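Local atomic coordinates of uncharacterized protein HI_0666 (Haemophilus influenzae, PDB entry 7CZO), a protein that probably forms the N-terminal domain component of a HipA-type toxin in a three-component HipBA toxin-antitoxin system, its own biochemical role being uncharacterised. Residues M1-L12 against A98-Q106. Numbering follows the deposited sequence.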
loop_
_atom_site.group_PDB
_atom_site.type_symbol
_atom_site.label_atom_id
_atom_site.label_comp_id
_atom_site.label_asym_id
_atom_site.label_seq_id
_atom_site.Cartn_x
_atom_site.Cartn_y
_atom_site.Cartn_z
ATOM N N MET A 1 -3.383 -19.417 3.625
ATOM C CA MET A 1 -3.258 -18.460 4.764
ATOM C C MET A 1 -4.511 -18.472 5.622
ATOM O O MET A 1 -5.475 -19.162 5.292
ATOM C CB MET A 1 -2.849 -17.071 4.272
ATOM C CG MET A 1 -1.356 -17.044 3.937
ATOM S SD MET A 1 -0.892 -16.064 2.499
ATOM C CE MET A 1 0.600 -16.906 1.951
ATOM N N ARG A 2 -4.442 -17.790 6.766
ATOM C CA ARG A 2 -5.599 -17.556 7.645
ATOM C C ARG A 2 -5.464 -16.173 8.299
ATOM O O ARG A 2 -4.370 -15.772 8.732
ATOM C CB ARG A 2 -5.739 -18.648 8.718
ATOM C CG ARG A 2 -5.861 -20.074 8.182
ATOM C CD ARG A 2 -4.508 -20.777 8.150
ATOM N NE ARG A 2 -4.354 -21.886 7.191
ATOM C CZ ARG A 2 -5.052 -23.028 7.190
ATOM N NH1 ARG A 2 -4.776 -23.964 6.295
ATOM N NH2 ARG A 2 -6.038 -23.252 8.056
ATOM N N ASP A 3 -6.591 -15.472 8.371
ATOM C CA ASP A 3 -6.654 -14.020 8.678
ATOM C C ASP A 3 -6.434 -13.690 10.180
ATOM O O ASP A 3 -6.225 -14.609 10.971
ATOM C CB ASP A 3 -8.002 -13.469 8.166
ATOM C CG ASP A 3 -9.177 -14.289 8.630
ATOM O OD1 ASP A 3 -9.089 -15.535 8.520
ATOM O OD2 ASP A 3 -10.166 -13.691 9.103
ATOM N N LEU A 4 -6.427 -12.419 10.607
ATOM C CA LEU A 4 -6.527 -11.199 9.789
ATOM C C LEU A 4 -5.178 -10.429 9.894
ATOM O O LEU A 4 -4.301 -10.860 10.630
ATOM C CB LEU A 4 -7.700 -10.353 10.326
ATOM C CG LEU A 4 -9.139 -10.889 10.293
ATOM C CD1 LEU A 4 -9.944 -10.359 11.476
ATOM C CD2 LEU A 4 -9.825 -10.544 8.972
ATOM N N VAL A 5 -4.981 -9.314 9.189
ATOM C CA VAL A 5 -5.947 -8.763 8.249
ATOM C C VAL A 5 -5.246 -8.697 6.883
ATOM O O VAL A 5 -4.837 -9.738 6.344
ATOM C CB VAL A 5 -6.565 -7.384 8.712
ATOM C CG1 VAL A 5 -8.044 -7.283 8.337
ATOM C CG2 VAL A 5 -6.416 -7.156 10.213
ATOM N N ARG A 6 -5.027 -7.485 6.380
ATOM C CA ARG A 6 -4.977 -7.220 4.948
ATOM C C ARG A 6 -3.545 -7.126 4.373
ATOM O O ARG A 6 -2.679 -6.433 4.906
ATOM C CB ARG A 6 -5.740 -5.921 4.679
ATOM C CG ARG A 6 -7.221 -5.959 5.008
ATOM C CD ARG A 6 -8.012 -6.659 3.905
ATOM N NE ARG A 6 -8.524 -5.729 2.890
ATOM C CZ ARG A 6 -9.164 -6.095 1.777
ATOM N NH1 ARG A 6 -9.369 -7.380 1.521
ATOM N NH2 ARG A 6 -9.590 -5.177 0.911
ATOM N N SER A 7 -3.324 -7.812 3.262
ATOM C CA SER A 7 -2.035 -7.891 2.642
ATOM C C SER A 7 -2.145 -7.576 1.123
ATOM O O SER A 7 -3.107 -7.978 0.473
ATOM C CB SER A 7 -1.478 -9.296 2.882
ATOM O OG SER A 7 -0.168 -9.445 2.344
ATOM N N GLY A 8 -1.153 -6.867 0.569
ATOM C CA GLY A 8 -1.068 -6.603 -0.877
ATOM C C GLY A 8 0.339 -6.839 -1.383
ATOM O O GLY A 8 1.302 -6.346 -0.799
ATOM N N LYS A 9 0.480 -7.629 -2.435
ATOM C CA LYS A 9 1.766 -7.758 -3.117
ATOM C C LYS A 9 2.007 -6.463 -3.902
ATOM O O LYS A 9 1.105 -5.926 -4.543
ATOM C CB LYS A 9 1.758 -8.927 -4.102
ATOM C CG LYS A 9 2.191 -10.283 -3.579
ATOM C CD LYS A 9 1.720 -11.383 -4.549
ATOM C CE LYS A 9 2.771 -12.459 -4.839
ATOM N NZ LYS A 9 2.984 -12.725 -6.300
ATOM N N VAL A 10 3.245 -5.992 -3.870
ATOM C CA VAL A 10 3.605 -4.716 -4.444
ATOM C C VAL A 10 4.534 -4.925 -5.601
ATOM O O VAL A 10 5.608 -5.507 -5.448
ATOM C CB VAL A 10 4.301 -3.845 -3.393
ATOM C CG1 VAL A 10 4.997 -2.648 -4.037
ATOM C CG2 VAL A 10 3.269 -3.412 -2.328
ATOM N N PHE A 11 4.111 -4.429 -6.753
ATOM C CA PHE A 11 4.872 -4.507 -7.993
ATOM C C PHE A 11 5.308 -3.096 -8.414
ATOM O O PHE A 11 4.558 -2.153 -8.236
ATOM C CB PHE A 11 3.993 -5.110 -9.087
ATOM C CG PHE A 11 3.630 -6.540 -8.868
ATOM C CD1 PHE A 11 2.523 -6.883 -8.111
ATOM C CD2 PHE A 11 4.397 -7.563 -9.421
ATOM C CE1 PHE A 11 2.173 -8.216 -7.912
ATOM C CE2 PHE A 11 4.053 -8.901 -9.230
ATOM C CZ PHE A 11 2.933 -9.220 -8.472
ATOM N N LEU A 12 6.526 -2.981 -8.940
ATOM C CA LEU A 12 7.115 -1.727 -9.498
ATOM C C LEU A 12 7.741 -2.017 -10.905
ATOM O O LEU A 12 8.477 -2.996 -11.102
ATOM C CB LEU A 12 8.172 -1.236 -8.565
ATOM C CG LEU A 12 8.785 0.121 -8.817
ATOM C CD1 LEU A 12 7.732 1.206 -8.947
ATOM C CD2 LEU A 12 9.733 0.437 -7.658
ATOM N N ALA A 98 2.906 2.251 -10.268
ATOM C CA ALA A 98 3.353 1.070 -9.501
ATOM C C ALA A 98 2.058 0.214 -9.366
ATOM O O ALA A 98 0.997 0.722 -9.677
ATOM C CB ALA A 98 3.776 1.545 -8.094
ATOM N N VAL A 99 2.083 -1.030 -8.871
ATOM C CA VAL A 99 0.853 -1.842 -8.805
ATOM C C VAL A 99 0.656 -2.738 -7.521
ATOM O O VAL A 99 1.630 -3.190 -6.914
ATOM C CB VAL A 99 0.763 -2.672 -10.113
ATOM C CG1 VAL A 99 -0.212 -3.831 -9.993
ATOM C CG2 VAL A 99 0.327 -1.785 -11.263
ATOM N N GLN A 100 -0.597 -2.993 -7.114
ATOM C CA GLN A 100 -0.887 -3.894 -5.966
ATOM C C GLN A 100 -1.999 -4.847 -6.202
ATOM O O GLN A 100 -3.120 -4.412 -6.437
ATOM C CB GLN A 100 -1.222 -3.138 -4.704
ATOM C CG GLN A 100 -0.093 -2.199 -4.414
ATOM C CD GLN A 100 -0.492 -1.139 -3.479
ATOM O OE1 GLN A 100 -0.170 0.020 -3.684
ATOM N NE2 GLN A 100 -1.202 -1.517 -2.422
ATOM N N ILE A 101 -1.659 -6.144 -6.166
ATOM C CA ILE A 101 -2.635 -7.202 -6.230
ATOM C C ILE A 101 -2.810 -7.624 -4.783
ATOM O O ILE A 101 -1.855 -7.930 -4.096
ATOM C CB ILE A 101 -2.255 -8.374 -7.209
ATOM C CG1 ILE A 101 -3.506 -9.221 -7.536
ATOM C CG2 ILE A 101 -1.146 -9.284 -6.675
ATOM C CD1 ILE A 101 -3.263 -10.444 -8.414
ATOM N N GLN A 102 -4.044 -7.580 -4.314
ATOM C CA GLN A 102 -4.390 -8.131 -3.021
ATOM C C GLN A 102 -3.971 -9.591 -2.917
ATOM O O GLN A 102 -4.212 -10.373 -3.843
ATOM C CB GLN A 102 -5.880 -8.033 -2.814
ATOM C CG GLN A 102 -6.285 -8.385 -1.413
ATOM C CD GLN A 102 -7.735 -8.038 -1.146
ATOM O OE1 GLN A 102 -8.261 -8.340 -0.067
ATOM N NE2 GLN A 102 -8.395 -7.400 -2.126
ATOM N N GLU A 103 -3.322 -9.933 -1.800
ATOM C CA GLU A 103 -2.864 -11.293 -1.562
ATOM C C GLU A 103 -4.069 -12.089 -1.150
ATOM O O GLU A 103 -4.508 -12.046 0.007
ATOM C CB GLU A 103 -1.794 -11.360 -0.484
ATOM C CG GLU A 103 -0.389 -11.363 -1.046
ATOM C CD GLU A 103 0.668 -11.769 -0.029
ATOM O OE1 GLU A 103 1.727 -12.287 -0.455
ATOM O OE2 GLU A 103 0.450 -11.573 1.188
ATOM N N GLU A 104 -4.636 -12.764 -2.140
ATOM C CA GLU A 104 -5.747 -13.671 -1.939
ATOM C C GLU A 104 -5.301 -14.992 -2.572
ATOM O O GLU A 104 -4.602 -14.964 -3.587
ATOM C CB GLU A 104 -7.021 -13.088 -2.574
ATOM C CG GLU A 104 -7.206 -11.606 -2.248
ATOM C CD GLU A 104 -8.656 -11.143 -2.200
ATOM O OE1 GLU A 104 -9.065 -10.318 -3.055
ATOM O OE2 GLU A 104 -9.379 -11.580 -1.277
ATOM N N LYS A 105 -5.697 -16.146 -2.026
ATOM C CA LYS A 105 -6.888 -16.313 -1.183
ATOM C C LYS A 105 -6.684 -16.001 0.312
ATOM O O LYS A 105 -6.017 -16.753 1.037
ATOM C CB LYS A 105 -7.439 -17.749 -1.343
ATOM C CG LYS A 105 -7.512 -18.282 -2.780
ATOM C CD LYS A 105 -7.983 -17.234 -3.788
ATOM C CE LYS A 105 -8.416 -17.851 -5.111
ATOM N NZ LYS A 105 -9.888 -18.078 -5.169
ATOM N N GLN A 106 -7.283 -14.885 0.747
ATOM C CA GLN A 106 -7.341 -14.470 2.155
ATOM C C GLN A 106 -8.223 -13.222 2.279
ATOM O O GLN A 106 -9.258 -13.235 2.948
ATOM C CB GLN A 106 -5.945 -14.169 2.722
ATOM C CG GLN A 106 -5.911 -14.007 4.239
ATOM C CD GLN A 106 -4.641 -13.337 4.717
ATOM O OE1 GLN A 106 -3.565 -13.558 4.160
ATOM N NE2 GLN A 106 -4.758 -12.502 5.747
#
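Phe11 and Val99 face each other as a hydrogen-bonded pair of two antiparallel strands, 7-12 and 98-102, which places the last strand of the chain beside the first at one border of the antiparallel sheet. Phe11 N reaches Val99 O over 2.8 Å in a nearly straight bond (177° at the hydrogen), and Val99 N returns one of 2.8 Å to Phe11 O. The next such pair, Lys9 and Ile101, is held by more bent bonds, while at the non-hydrogen-bonded pair between them, Val10 and Gln100, Gln100 CA points its hydrogen at Lys9 O and Val10 CA at Val99 O. One further backbone bond, from Glu103 N to Ser7 O (3.0 Å), follows just past strand 98-102.

Side-chain contacts line both faces; on the one that carries Phe11, Lys9, Val99 and Ile101, the phenyl ring lies alongside Ile101, its edge atom CE1 3.7 Å from Ile101 CG2. That methyl is also close to Lys9 CB at 3.9 Å, and the aliphatic part of Lys9 continues across Glu103, with CG 3.8 Å from Glu103 CG. On the other face, Val10 CG2 packs alongside Gln100 CG, and Leu12 CD1 meets Ala98 CB at 4.1 Å.

A polar cluster forms around Ser7 and Glu103, the latter just past strand 98-102. Ser7 OG, swung anti to its own nitrogen (chi1 -178°), donates to Glu103 OE2, though the modelled 2.5 Å is very short and its exact length doubtful at this resolution. Arg21 of strand 15-22 joins both partners, through a hydrogen bond to Ser7 OG and a salt bridge to Glu103 OE2. Ser7 and Glu103 are thus joined by a backbone bond and, as modelled, by a side-chain bond as well, and the guanidinium of Arg21 would be expected to stabilise the carboxylate in its charged form.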